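Local coordinates for tRNA (Adenine(22)-N(1))-methyltransferase (Mycoplasma capricolum subsp. capricolum, PDB 6QE6), which probably methylates N1 of adenine 22 in tRNA, using S-adenosyl-L-methionine as methyl donor, and is bound here to the cofactor product S-adenosyl-L-homocysteine, at residues A[38-43]-A[63-68]; A[67-72]-A[90-95]; A[94-99]-A[121-126]; A[110-115]-A[134-139]. All blocks are in the same frame, centred on the assembly; numbering follows the deposited sequence.

Interaction 1 of 4, residues A[38-43]-A[63-68]; sequences AIADIG and YACDIN. Unlike the reference sequence in segment 38-43: Ala38 (reference Thr). With SAH (S-adenosyl-L-homocysteine), chain C.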
# COMPACT_ATOMS: atom_id res chain seq x y z
N ALA A 38 17.41 6.42 3.97
CA ALA A 38 16.33 6.96 4.79
C ALA A 38 14.99 6.47 4.27
O ALA A 38 14.74 6.48 3.06
CB ALA A 38 16.36 8.50 4.81
N ILE A 39 14.12 6.04 5.19
CA ILE A 39 12.75 5.68 4.85
C ILE A 39 11.81 6.50 5.73
O ILE A 39 12.19 6.98 6.80
CB ILE A 39 12.48 4.17 5.00
CG1 ILE A 39 12.56 3.72 6.48
CG2 ILE A 39 13.43 3.35 4.10
CD1 ILE A 39 11.21 3.72 7.23
N ALA A 40 10.57 6.65 5.27
CA ALA A 40 9.54 7.29 6.08
C ALA A 40 8.33 6.38 6.19
O ALA A 40 7.77 5.96 5.17
CB ALA A 40 9.16 8.66 5.51
N ASP A 41 7.91 6.06 7.41
CA ASP A 41 6.70 5.28 7.65
C ASP A 41 5.58 6.27 7.94
O ASP A 41 5.61 6.99 8.93
CB ASP A 41 6.91 4.31 8.82
CG ASP A 41 5.81 3.25 8.92
OD1 ASP A 41 5.03 3.04 7.95
OD2 ASP A 41 5.76 2.61 9.99
N ILE A 42 4.59 6.31 7.05
CA ILE A 42 3.43 7.17 7.23
C ILE A 42 2.35 6.41 7.96
O ILE A 42 1.92 5.34 7.51
CB ILE A 42 2.92 7.69 5.88
CG1 ILE A 42 4.08 8.22 5.05
CG2 ILE A 42 1.84 8.74 6.11
CD1 ILE A 42 4.87 9.35 5.73
N GLY A 43 1.86 6.97 9.07
CA GLY A 43 0.92 6.25 9.91
C GLY A 43 1.58 5.17 10.75
O GLY A 43 1.07 4.04 10.84
N TYR A 63 12.15 8.03 9.41
CA TYR A 63 11.16 8.98 9.87
C TYR A 63 9.87 8.23 10.24
O TYR A 63 9.27 7.57 9.38
CB TYR A 63 10.89 10.02 8.79
CG TYR A 63 12.11 10.81 8.43
CD1 TYR A 63 12.71 11.68 9.34
CD2 TYR A 63 12.67 10.70 7.18
CE1 TYR A 63 13.84 12.42 8.99
CE2 TYR A 63 13.79 11.42 6.83
CZ TYR A 63 14.37 12.27 7.72
OH TYR A 63 15.49 12.97 7.31
N ALA A 64 9.46 8.32 11.49
CA ALA A 64 8.29 7.60 12.00
C ALA A 64 7.17 8.62 12.21
O ALA A 64 7.15 9.33 13.21
CB ALA A 64 8.62 6.85 13.28
N CYS A 65 6.24 8.67 11.25
CA CYS A 65 5.30 9.77 11.11
C CYS A 65 3.88 9.34 11.45
O CYS A 65 3.46 8.23 11.12
CB CYS A 65 5.30 10.33 9.69
SG CYS A 65 6.93 10.38 8.90
N ASP A 66 3.14 10.24 12.07
CA ASP A 66 1.73 10.02 12.34
C ASP A 66 1.00 11.36 12.37
O ASP A 66 1.57 12.40 12.72
CB ASP A 66 1.53 9.24 13.64
CG ASP A 66 0.22 8.45 13.65
OD1 ASP A 66 -0.85 9.08 13.50
OD2 ASP A 66 0.26 7.21 13.76
N ILE A 67 -0.27 11.32 11.99
CA ILE A 67 -1.11 12.49 12.09
C ILE A 67 -1.56 12.74 13.53
O ILE A 67 -1.95 13.87 13.86
CB ILE A 67 -2.29 12.33 11.12
CG1 ILE A 67 -3.00 13.66 10.88
CG2 ILE A 67 -3.23 11.24 11.60
CD1 ILE A 67 -4.04 13.58 9.76
N ASN A 68 -1.48 11.73 14.39
CA ASN A 68 -1.96 11.79 15.77
C ASN A 68 -0.78 11.73 16.72
O ASN A 68 0.06 10.82 16.63
CB ASN A 68 -2.94 10.64 16.04
CG ASN A 68 -3.58 10.71 17.44
OD1 ASN A 68 -3.28 11.61 18.23
ND2 ASN A 68 -4.47 9.76 17.74
N SAH C . 1.38 1.31 10.29
CA SAH C . 0.72 0.39 11.20
CB SAH C . -0.47 1.06 11.90
CG SAH C . -1.66 1.45 11.02
SD SAH C . -3.04 2.10 11.99
C SAH C . 0.26 -0.88 10.48
O SAH C . 0.11 -0.90 9.26
OXT SAH C . 0.02 -1.92 11.11
C5' SAH C . -3.14 3.58 10.97
C4' SAH C . -2.31 4.73 11.54
O4' SAH C . -2.24 5.76 10.58
C3' SAH C . -2.94 5.34 12.77
O3' SAH C . -1.97 5.41 13.80
C2' SAH C . -3.35 6.74 12.35
O2' SAH C . -3.13 7.63 13.42
C1' SAH C . -2.42 7.02 11.19
N9 SAH C . -2.99 7.92 10.19
C8 SAH C . -4.28 7.98 9.75
N7 SAH C . -4.36 8.95 8.80
C5 SAH C . -3.15 9.50 8.64
C6 SAH C . -2.70 10.52 7.82
N6 SAH C . -3.52 11.15 6.99
N1 SAH C . -1.37 10.88 7.88
C2 SAH C . -0.50 10.23 8.73
N3 SAH C . -0.97 9.22 9.54
C4 SAH C . -2.27 8.86 9.49
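The contact pairs two parallel strands of the Rossmann-like methyltransferase fold, 36-42 and 59-66, whose C-terminal ends bind S-adenosyl-L-homocysteine (SAH). Tyr63 pairs with Ala40 in a parallel bridge: Tyr63 N donates to Ile39 O at 2.8 Å, and Tyr63 O accepts from Asp41 N at 2.8 Å. The next rung is Cys65 N to Asp41 O, 2.9 Å. A weak, bent bond from Gly43 N to Cys65 O ends the ladder. Ala40 CB touches Tyr63 CB at 3.9 Å and lies near the ring plane, at its edge. In Ile42, chi1 of -48° sets CD1 against Cys65 SG at 3.9 Å and leaves CG2 facing adenine C2. At the strand ends both segments turn to the ligand. Gly43 O accepts from the SAH amino N. Asp66 takes both ribose hydroxyls, O2' on OD1 at 2.7 Å and O3' on OD2 at 2.9 Å. Its OD1 also accepts from Asn68 N, an Asx turn that probably helps to fix the carboxylate, and Asp45 N donates to OD2. The two strands belong to a beta-alpha-beta unit with helix 48-55, which packs on Asp41 and Ala64. Strand 109-115 lies beside 36-42, and strand 88-92 beside 59-66.

Interaction 2 of 4, residues A[67-72]-A[90-95]; sequences INQKPL and TILSNG. With SAH (S-adenosyl-L-homocysteine), chain C.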
# COMPACT_ATOMS: atom_id res chain seq x y z
N ILE A 67 -0.27 11.32 11.99
CA ILE A 67 -1.11 12.49 12.09
C ILE A 67 -1.56 12.74 13.53
O ILE A 67 -1.95 13.87 13.86
CB ILE A 67 -2.29 12.33 11.12
CG1 ILE A 67 -3.00 13.66 10.88
CG2 ILE A 67 -3.23 11.24 11.60
CD1 ILE A 67 -4.04 13.58 9.76
N ASN A 68 -1.48 11.73 14.39
CA ASN A 68 -1.96 11.79 15.77
C ASN A 68 -0.78 11.73 16.72
O ASN A 68 0.06 10.82 16.63
CB ASN A 68 -2.94 10.64 16.04
CG ASN A 68 -3.58 10.71 17.44
OD1 ASN A 68 -3.28 11.61 18.23
ND2 ASN A 68 -4.47 9.76 17.74
N GLN A 69 -0.70 12.70 17.64
CA GLN A 69 0.41 12.73 18.59
C GLN A 69 0.34 11.57 19.58
O GLN A 69 1.38 11.11 20.06
CB GLN A 69 0.42 14.06 19.34
CG GLN A 69 1.57 14.22 20.34
CD GLN A 69 2.93 14.16 19.68
OE1 GLN A 69 3.19 14.87 18.70
NE2 GLN A 69 3.81 13.31 20.21
N LYS A 70 -0.87 11.09 19.88
CA LYS A 70 -1.05 10.09 20.93
C LYS A 70 -0.20 8.84 20.69
O LYS A 70 0.68 8.54 21.52
CB LYS A 70 -2.55 9.80 21.05
CG LYS A 70 -2.98 8.62 21.90
CD LYS A 70 -4.49 8.58 21.85
CE LYS A 70 -5.11 7.63 22.85
NZ LYS A 70 -6.56 7.96 23.04
N PRO A 71 -0.35 8.10 19.57
CA PRO A 71 0.52 6.93 19.37
C PRO A 71 1.96 7.31 19.13
O PRO A 71 2.85 6.49 19.39
CB PRO A 71 -0.10 6.24 18.14
CG PRO A 71 -0.69 7.35 17.38
CD PRO A 71 -1.20 8.35 18.39
N LEU A 72 2.22 8.52 18.66
CA LEU A 72 3.59 8.98 18.47
C LEU A 72 4.35 9.04 19.80
O LEU A 72 5.57 8.83 19.82
CB LEU A 72 3.56 10.35 17.80
CG LEU A 72 4.56 10.62 16.67
CD1 LEU A 72 4.78 9.41 15.79
CD2 LEU A 72 4.06 11.79 15.86
N THR A 90 10.62 10.80 15.37
CA THR A 90 9.17 10.90 15.26
C THR A 90 8.78 12.24 14.65
O THR A 90 9.36 13.28 14.97
CB THR A 90 8.50 10.73 16.63
OG1 THR A 90 9.25 11.45 17.61
CG2 THR A 90 8.43 9.26 17.02
N ILE A 91 7.81 12.19 13.74
CA ILE A 91 7.31 13.37 13.05
C ILE A 91 5.79 13.36 13.11
O ILE A 91 5.15 12.39 12.68
CB ILE A 91 7.78 13.42 11.58
CG1 ILE A 91 9.31 13.31 11.47
CG2 ILE A 91 7.25 14.69 10.88
CD1 ILE A 91 10.07 14.39 12.18
N LEU A 92 5.21 14.44 13.62
CA LEU A 92 3.77 14.63 13.63
C LEU A 92 3.36 15.36 12.34
O LEU A 92 3.80 16.49 12.11
CB LEU A 92 3.35 15.43 14.86
CG LEU A 92 1.90 15.87 14.91
CD1 LEU A 92 0.99 14.69 15.21
CD2 LEU A 92 1.74 16.96 15.93
N SER A 93 2.53 14.71 11.51
CA SER A 93 2.26 15.26 10.19
C SER A 93 1.08 14.55 9.55
O SER A 93 0.91 13.34 9.71
CB SER A 93 3.50 15.13 9.28
OG SER A 93 3.30 15.70 8.00
N ASN A 94 0.30 15.30 8.79
CA ASN A 94 -0.70 14.72 7.90
C ASN A 94 0.00 14.21 6.64
O ASN A 94 0.35 14.98 5.74
CB ASN A 94 -1.76 15.75 7.55
CG ASN A 94 -2.93 15.17 6.79
OD1 ASN A 94 -2.83 14.14 6.12
ND2 ASN A 94 -4.06 15.85 6.87
N GLY A 95 0.22 12.89 6.58
CA GLY A 95 0.77 12.29 5.37
C GLY A 95 2.16 12.85 5.05
O GLY A 95 3.10 12.76 5.85
N SAH C . 1.38 1.31 10.29
CA SAH C . 0.72 0.39 11.20
CB SAH C . -0.47 1.06 11.90
CG SAH C . -1.66 1.45 11.02
SD SAH C . -3.04 2.10 11.99
C SAH C . 0.26 -0.88 10.48
O SAH C . 0.11 -0.90 9.26
OXT SAH C . 0.02 -1.92 11.11
C5' SAH C . -3.14 3.58 10.97
C4' SAH C . -2.31 4.73 11.54
O4' SAH C . -2.24 5.76 10.58
C3' SAH C . -2.94 5.34 12.77
O3' SAH C . -1.97 5.41 13.80
C2' SAH C . -3.35 6.74 12.35
O2' SAH C . -3.13 7.63 13.42
C1' SAH C . -2.42 7.02 11.19
N9 SAH C . -2.99 7.92 10.19
C8 SAH C . -4.28 7.98 9.75
N7 SAH C . -4.36 8.95 8.80
C5 SAH C . -3.15 9.50 8.64
C6 SAH C . -2.70 10.52 7.82
N6 SAH C . -3.52 11.15 6.99
N1 SAH C . -1.37 10.88 7.88
C2 SAH C . -0.50 10.23 8.73
N3 SAH C . -0.97 9.22 9.54
C4 SAH C . -2.27 8.86 9.49
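Ile67 lies alongside Asn94, the two side chains pointing the same way, with its CD1 3.5 Å from Asn94 CG. CG1 is anti to the backbone N (chi1 -164°) and the chain runs on extended, which carries CD1 out to the Asn94 amide. Its other branch, CG2, turns to the adenine and reaches SAH C4 at 3.3 Å. One isoleucine thus packs against both the base and the residue that reads it. Asn94 OD1 accepts from the adenine N6 at 3.2 Å, and Gly95 N donates to N1 at 2.9 Å. Together these bonds read the Watson-Crick edge of the adenine. Ser93 O receives a CA-H...O contact of 3.2 Å from Ile67 CA. No hydrogen bond joins the two segments. The rest is van der Waals packing of the helix start on the strand. Leu92 CD1 touches Ile67 O and the backbone of Gln69, while the Gln69 side chain crosses Leu92 at about a right angle. Leu72 CD2 sits 3.4 Å from Ile91 O and also meets Leu92 CB, and its CD1 slides past Thr90 CG2. Asn68 OD1 caps Lys70 N at the helix start, with the donor above the carbonyl plane. Helix 69-81 links strand 59-66 to strand 88-92, an outermost strand of the sheet in this chain. Thr90 also packs on Ala75 and Leu76 of that helix.

Interaction 3 of 4, residues A[94-99]-A[121-126]; sequences NGLEFV and LEILKN. With SAH (S-adenosyl-L-homocysteine), chain C.
Ile123 CG2 meets Leu96 CG and Gly95 CA, each at 3.8 Å. The Leu96 and Ile123 side chains cross at about a right angle. With CG1 beside the backbone N (chi1 -66°), Ile123 sends CD1 to the adenine, 3.8 Å from SAH N6. Leu96 CB rests on Asn126, 3.6 Å from Asn126 O, and Glu97 CG lies 3.5 Å from Asn126 ND2. No direct hydrogen bond joins the two segments, but a water bridges them. It takes a bond from Asn94 ND2 and gives one to Glu122 OE2, both 2.9 Å. This probably helps to hold the amide whose OD1 faces the adenine. A second water lies between Leu96 N, Asn126 ND2 and Ile123 O, but its link to Leu96 N is too short to be sound and is doubtful. The loop itself is a type II' beta turn from Asn94 to Glu97, closed by Glu97 N to Asn94 O, with Gly95 at positive phi. It follows strand 88-92 in the methyltransferase fold and joins the adenine pocket to helix 117-124. Farther out, Leu96 also packs on Ile42, Tyr134 and Ile131. Helix 143-151 packs against helix 117-124.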
# COMPACT_ATOMS: atom_id res chain seq x y z
N ASN A 94 0.30 15.30 8.79
CA ASN A 94 -0.70 14.72 7.90
C ASN A 94 0.00 14.21 6.64
O ASN A 94 0.35 14.98 5.74
CB ASN A 94 -1.76 15.75 7.55
CG ASN A 94 -2.93 15.17 6.79
OD1 ASN A 94 -2.83 14.14 6.12
ND2 ASN A 94 -4.06 15.85 6.87
N GLY A 95 0.22 12.89 6.58
CA GLY A 95 0.77 12.29 5.37
C GLY A 95 2.16 12.85 5.05
O GLY A 95 3.10 12.76 5.85
N LEU A 96 2.30 13.45 3.87
CA LEU A 96 3.60 13.83 3.36
C LEU A 96 3.89 15.31 3.51
O LEU A 96 4.85 15.80 2.90
CB LEU A 96 3.72 13.42 1.90
CG LEU A 96 3.63 11.91 1.70
CD1 LEU A 96 3.89 11.57 0.25
CD2 LEU A 96 4.60 11.18 2.65
N GLU A 97 3.08 16.04 4.29
CA GLU A 97 3.27 17.48 4.40
C GLU A 97 4.63 17.83 4.96
O GLU A 97 5.20 18.86 4.60
CB GLU A 97 2.16 18.10 5.27
CG GLU A 97 0.83 18.27 4.54
CD GLU A 97 -0.30 18.70 5.48
OE1 GLU A 97 -0.01 18.97 6.67
OE2 GLU A 97 -1.48 18.75 5.03
N PHE A 98 5.19 16.96 5.82
CA PHE A 98 6.47 17.22 6.44
C PHE A 98 7.63 17.18 5.45
O PHE A 98 8.68 17.79 5.70
CB PHE A 98 6.72 16.21 7.55
CG PHE A 98 7.16 14.86 7.06
CD1 PHE A 98 6.23 13.92 6.64
CD2 PHE A 98 8.51 14.53 7.01
CE1 PHE A 98 6.64 12.68 6.19
CE2 PHE A 98 8.93 13.30 6.55
CZ PHE A 98 8.00 12.38 6.14
N VAL A 99 7.49 16.45 4.34
CA VAL A 99 8.64 16.24 3.45
C VAL A 99 9.15 17.54 2.84
O VAL A 99 10.32 17.63 2.47
CB VAL A 99 8.29 15.21 2.36
CG1 VAL A 99 9.49 14.95 1.45
CG2 VAL A 99 7.81 13.90 3.00
N LEU A 121 -4.51 7.59 -1.50
CA LEU A 121 -4.45 8.42 -2.69
C LEU A 121 -4.38 9.90 -2.32
O LEU A 121 -3.62 10.66 -2.93
CB LEU A 121 -5.65 8.13 -3.59
CG LEU A 121 -5.80 8.93 -4.89
CD1 LEU A 121 -4.67 8.62 -5.85
CD2 LEU A 121 -7.14 8.63 -5.55
N GLU A 122 -5.15 10.33 -1.32
CA GLU A 122 -5.11 11.73 -0.90
C GLU A 122 -3.74 12.11 -0.35
O GLU A 122 -3.23 13.19 -0.64
CB GLU A 122 -6.21 11.99 0.14
CG GLU A 122 -5.97 13.25 1.02
CD GLU A 122 -5.37 12.94 2.43
OE1 GLU A 122 -5.70 11.85 3.02
OE2 GLU A 122 -4.59 13.79 2.96
N ILE A 123 -3.14 11.24 0.47
CA ILE A 123 -1.77 11.47 0.92
C ILE A 123 -0.83 11.62 -0.27
O ILE A 123 0.08 12.46 -0.26
CB ILE A 123 -1.33 10.33 1.85
CG1 ILE A 123 -2.17 10.37 3.13
CG2 ILE A 123 0.20 10.39 2.11
CD1 ILE A 123 -1.77 9.33 4.15
N LEU A 124 -1.05 10.84 -1.34
CA LEU A 124 -0.14 10.91 -2.48
C LEU A 124 -0.23 12.23 -3.24
O LEU A 124 0.68 12.53 -4.03
CB LEU A 124 -0.40 9.73 -3.42
CG LEU A 124 0.02 8.39 -2.82
CD1 LEU A 124 -0.40 7.23 -3.70
CD2 LEU A 124 1.52 8.41 -2.62
N LYS A 125 -1.27 13.05 -3.01
CA LYS A 125 -1.31 14.37 -3.62
C LYS A 125 -0.08 15.21 -3.28
O LYS A 125 0.32 16.08 -4.07
CB LYS A 125 -2.59 15.12 -3.22
CG LYS A 125 -3.89 14.48 -3.73
CD LYS A 125 -3.75 14.02 -5.19
CE LYS A 125 -4.36 12.62 -5.44
NZ LYS A 125 -5.88 12.58 -5.38
N ASN A 126 0.54 14.97 -2.12
CA ASN A 126 1.76 15.66 -1.72
C ASN A 126 3.02 14.86 -2.01
O ASN A 126 4.02 14.99 -1.29
CB ASN A 126 1.71 16.02 -0.24
CG ASN A 126 0.83 17.21 0.02
OD1 ASN A 126 0.70 18.08 -0.83
ND2 ASN A 126 0.21 17.25 1.20
N SAH C . 1.38 1.31 10.29
CA SAH C . 0.72 0.39 11.20
CB SAH C . -0.47 1.06 11.90
CG SAH C . -1.66 1.45 11.02
SD SAH C . -3.04 2.10 11.99
C SAH C . 0.26 -0.88 10.48
O SAH C . 0.11 -0.90 9.26
OXT SAH C . 0.02 -1.92 11.11
C5' SAH C . -3.14 3.58 10.97
C4' SAH C . -2.31 4.73 11.54
O4' SAH C . -2.24 5.76 10.58
C3' SAH C . -2.94 5.34 12.77
O3' SAH C . -1.97 5.41 13.80
C2' SAH C . -3.35 6.74 12.35
O2' SAH C . -3.13 7.63 13.42
C1' SAH C . -2.42 7.02 11.19
N9 SAH C . -2.99 7.92 10.19
C8 SAH C . -4.28 7.98 9.75
N7 SAH C . -4.36 8.95 8.80
C5 SAH C . -3.15 9.50 8.64
C6 SAH C . -2.70 10.52 7.82
N6 SAH C . -3.52 11.15 6.99
N1 SAH C . -1.37 10.88 7.88
C2 SAH C . -0.50 10.23 8.73
N3 SAH C . -0.97 9.22 9.54
C4 SAH C . -2.27 8.86 9.49
O HOH W 1 -6.17 15.12 5.02
O HOH W 2 0.46 14.23 2.43

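Interaction 4 of 4, residues A[110-115]-A[134-139]; sequences VTICGL and YIICSN. With SAH (S-adenosyl-L-homocysteine), chain C.
Strands 110-113 and 134-138 run parallel, 4.7 Å apart with 1° between their axes. Val110 O accepts from Ile135 N, and Ile112 N in turn donates to Ile135 O. Cys137 N donates to Ile112 O at 2.8 Å, in the carbonyl plane. Gly114 N then donates to Cys137 O, and Asn139 N to Leu115 O at 3.0 Å, past the corner at Gly114. On the face of Val110 and Ile112, Val110 lies alongside Tyr134, its CB 3.7 Å from Tyr134 CD1. Ile112 CB meets Ile136 CG1 at 4.2 Å. Tyr134 OH is hydrogen-bonded to Asp127 OD1. On the other face Thr111 CG2 lies against Ile135 CB at 4.0 Å. A chi1 of 58° turns OG1 of Thr111 to a hydrogen bond with Asp41 OD1 on strand 36-42. Cys113 and Cys137 meet through their CB atoms at 4.0 Å. Residues 113 to 115 line the SAH pocket. Cys113 O takes a weak bond from the SAH amino N, and Leu115 CD2 packs on adenine C8 at 3.7 Å. The pair forms a beta-alpha-beta unit with helix 117-124, whose Ile120 packs on Ile112, Ile136 and Ser138. Helix 24-31 lies over the other face, with Val29 on Thr111, Cys113 and Ile135. Strand 36-42 flanks strand 109-115, and the antiparallel strand 168-175 flanks 133-138.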
# COMPACT_ATOMS: atom_id res chain seq x y z
N VAL A 110 9.02 5.51 0.99
CA VAL A 110 7.93 5.85 1.88
C VAL A 110 7.02 4.63 1.98
O VAL A 110 6.61 4.07 0.95
CB VAL A 110 7.18 7.08 1.38
CG1 VAL A 110 5.88 7.22 2.13
CG2 VAL A 110 8.07 8.31 1.56
N THR A 111 6.74 4.19 3.20
CA THR A 111 5.81 3.10 3.43
C THR A 111 4.54 3.65 4.06
O THR A 111 4.60 4.53 4.93
CB THR A 111 6.39 1.99 4.31
OG1 THR A 111 6.80 2.52 5.58
CG2 THR A 111 7.58 1.34 3.62
N ILE A 112 3.41 3.16 3.57
CA ILE A 112 2.09 3.52 4.06
C ILE A 112 1.35 2.21 4.24
O ILE A 112 1.03 1.54 3.24
CB ILE A 112 1.33 4.44 3.09
CG1 ILE A 112 2.19 5.65 2.73
CG2 ILE A 112 0.01 4.84 3.70
CD1 ILE A 112 1.70 6.42 1.52
N CYS A 113 1.09 1.83 5.49
CA CYS A 113 0.49 0.54 5.78
C CYS A 113 -0.71 0.71 6.70
O CYS A 113 -0.69 1.52 7.64
CB CYS A 113 1.51 -0.41 6.42
SG CYS A 113 3.06 -0.51 5.46
N GLY A 114 -1.77 -0.05 6.42
CA GLY A 114 -2.92 -0.07 7.30
C GLY A 114 -3.88 1.09 7.13
O GLY A 114 -4.54 1.48 8.10
N LEU A 115 -3.96 1.67 5.94
CA LEU A 115 -4.97 2.66 5.60
C LEU A 115 -5.72 2.19 4.36
O LEU A 115 -5.30 1.25 3.67
CB LEU A 115 -4.35 4.04 5.39
CG LEU A 115 -3.57 4.62 6.58
CD1 LEU A 115 -2.82 5.88 6.20
CD2 LEU A 115 -4.48 4.88 7.81
N TYR A 134 7.49 4.06 -3.21
CA TYR A 134 6.45 3.79 -2.23
C TYR A 134 6.31 2.30 -2.08
O TYR A 134 6.37 1.56 -3.07
CB TYR A 134 5.11 4.39 -2.65
CG TYR A 134 5.09 5.89 -2.62
CD1 TYR A 134 4.79 6.57 -1.44
CD2 TYR A 134 5.39 6.63 -3.76
CE1 TYR A 134 4.79 7.94 -1.40
CE2 TYR A 134 5.38 8.00 -3.73
CZ TYR A 134 5.08 8.65 -2.55
OH TYR A 134 5.07 10.03 -2.52
N ILE A 135 6.13 1.85 -0.85
CA ILE A 135 5.53 0.56 -0.58
C ILE A 135 4.25 0.82 0.18
O ILE A 135 4.28 1.38 1.29
CB ILE A 135 6.46 -0.38 0.19
CG1 ILE A 135 7.81 -0.49 -0.53
CG2 ILE A 135 5.77 -1.74 0.40
CD1 ILE A 135 8.84 -1.18 0.28
N ILE A 136 3.12 0.43 -0.40
CA ILE A 136 1.81 0.64 0.20
C ILE A 136 1.17 -0.71 0.51
O ILE A 136 1.24 -1.65 -0.29
CB ILE A 136 0.94 1.49 -0.73
CG1 ILE A 136 1.52 2.91 -0.80
CG2 ILE A 136 -0.52 1.46 -0.28
CD1 ILE A 136 1.40 3.57 -2.15
N CYS A 137 0.58 -0.80 1.69
CA CYS A 137 -0.19 -1.97 2.12
C CYS A 137 -1.59 -1.47 2.47
O CYS A 137 -1.89 -1.16 3.62
CB CYS A 137 0.48 -2.69 3.30
SG CYS A 137 -0.33 -4.22 3.77
N SER A 138 -2.45 -1.37 1.46
CA SER A 138 -3.81 -0.87 1.63
C SER A 138 -4.74 -1.98 2.11
O SER A 138 -4.58 -3.15 1.76
CB SER A 138 -4.33 -0.29 0.32
OG SER A 138 -5.59 0.32 0.51
N ASN A 139 -5.74 -1.59 2.90
CA ASN A 139 -6.76 -2.54 3.32
C ASN A 139 -8.03 -2.44 2.48
O ASN A 139 -9.07 -2.98 2.87
CB ASN A 139 -7.08 -2.37 4.81
CG ASN A 139 -7.48 -0.97 5.16
OD1 ASN A 139 -8.21 -0.32 4.41
ND2 ASN A 139 -7.03 -0.49 6.32
N SAH C . 1.38 1.31 10.29
CA SAH C . 0.72 0.39 11.20
CB SAH C . -0.47 1.06 11.90
CG SAH C . -1.66 1.45 11.02
SD SAH C . -3.04 2.10 11.99
C SAH C . 0.26 -0.88 10.48
O SAH C . 0.11 -0.90 9.26
OXT SAH C . 0.02 -1.92 11.11
C5' SAH C . -3.14 3.58 10.97
C4' SAH C . -2.31 4.73 11.54
O4' SAH C . -2.24 5.76 10.58
C3' SAH C . -2.94 5.34 12.77
O3' SAH C . -1.97 5.41 13.80
C2' SAH C . -3.35 6.74 12.35
O2' SAH C . -3.13 7.63 13.42
C1' SAH C . -2.42 7.02 11.19
N9 SAH C . -2.99 7.92 10.19
C8 SAH C . -4.28 7.98 9.75
N7 SAH C . -4.36 8.95 8.80
C5 SAH C . -3.15 9.50 8.64
C6 SAH C . -2.70 10.52 7.82
N6 SAH C . -3.52 11.15 6.99
N1 SAH C . -1.37 10.88 7.88
C2 SAH C . -0.50 10.23 8.73
N3 SAH C . -0.97 9.22 9.54
C4 SAH C . -2.27 8.86 9.49
O HOH W 3 -7.70 2.43 7.75

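All four contacts touch SAH. Interactions 1, 2 and 4 all reach one sheet. Interaction 1 is probably hydrogen-bonded to interaction 2 through Asp66 O and Ser93 N (2.8 Å), and to interaction 4 through Ile42 N and Thr111 O (2.8 Å). Interactions 1 and 2 share Ile67 and Asn68, and interactions 2 and 3 share Asn94 and Gly95. Interactions 2 and 4 do not touch; their nearest atoms are about 7 Å apart. Interaction 3 bridges to interaction 4 by Leu124 CD2 on Tyr134 CE1 (3.5 Å). Around the ligand, interaction 1 holds the ribose, interactions 2 and 3 hydrogen-bond the adenine, all four line its pocket, and interactions 1 and 4 reach the homocysteine amino group.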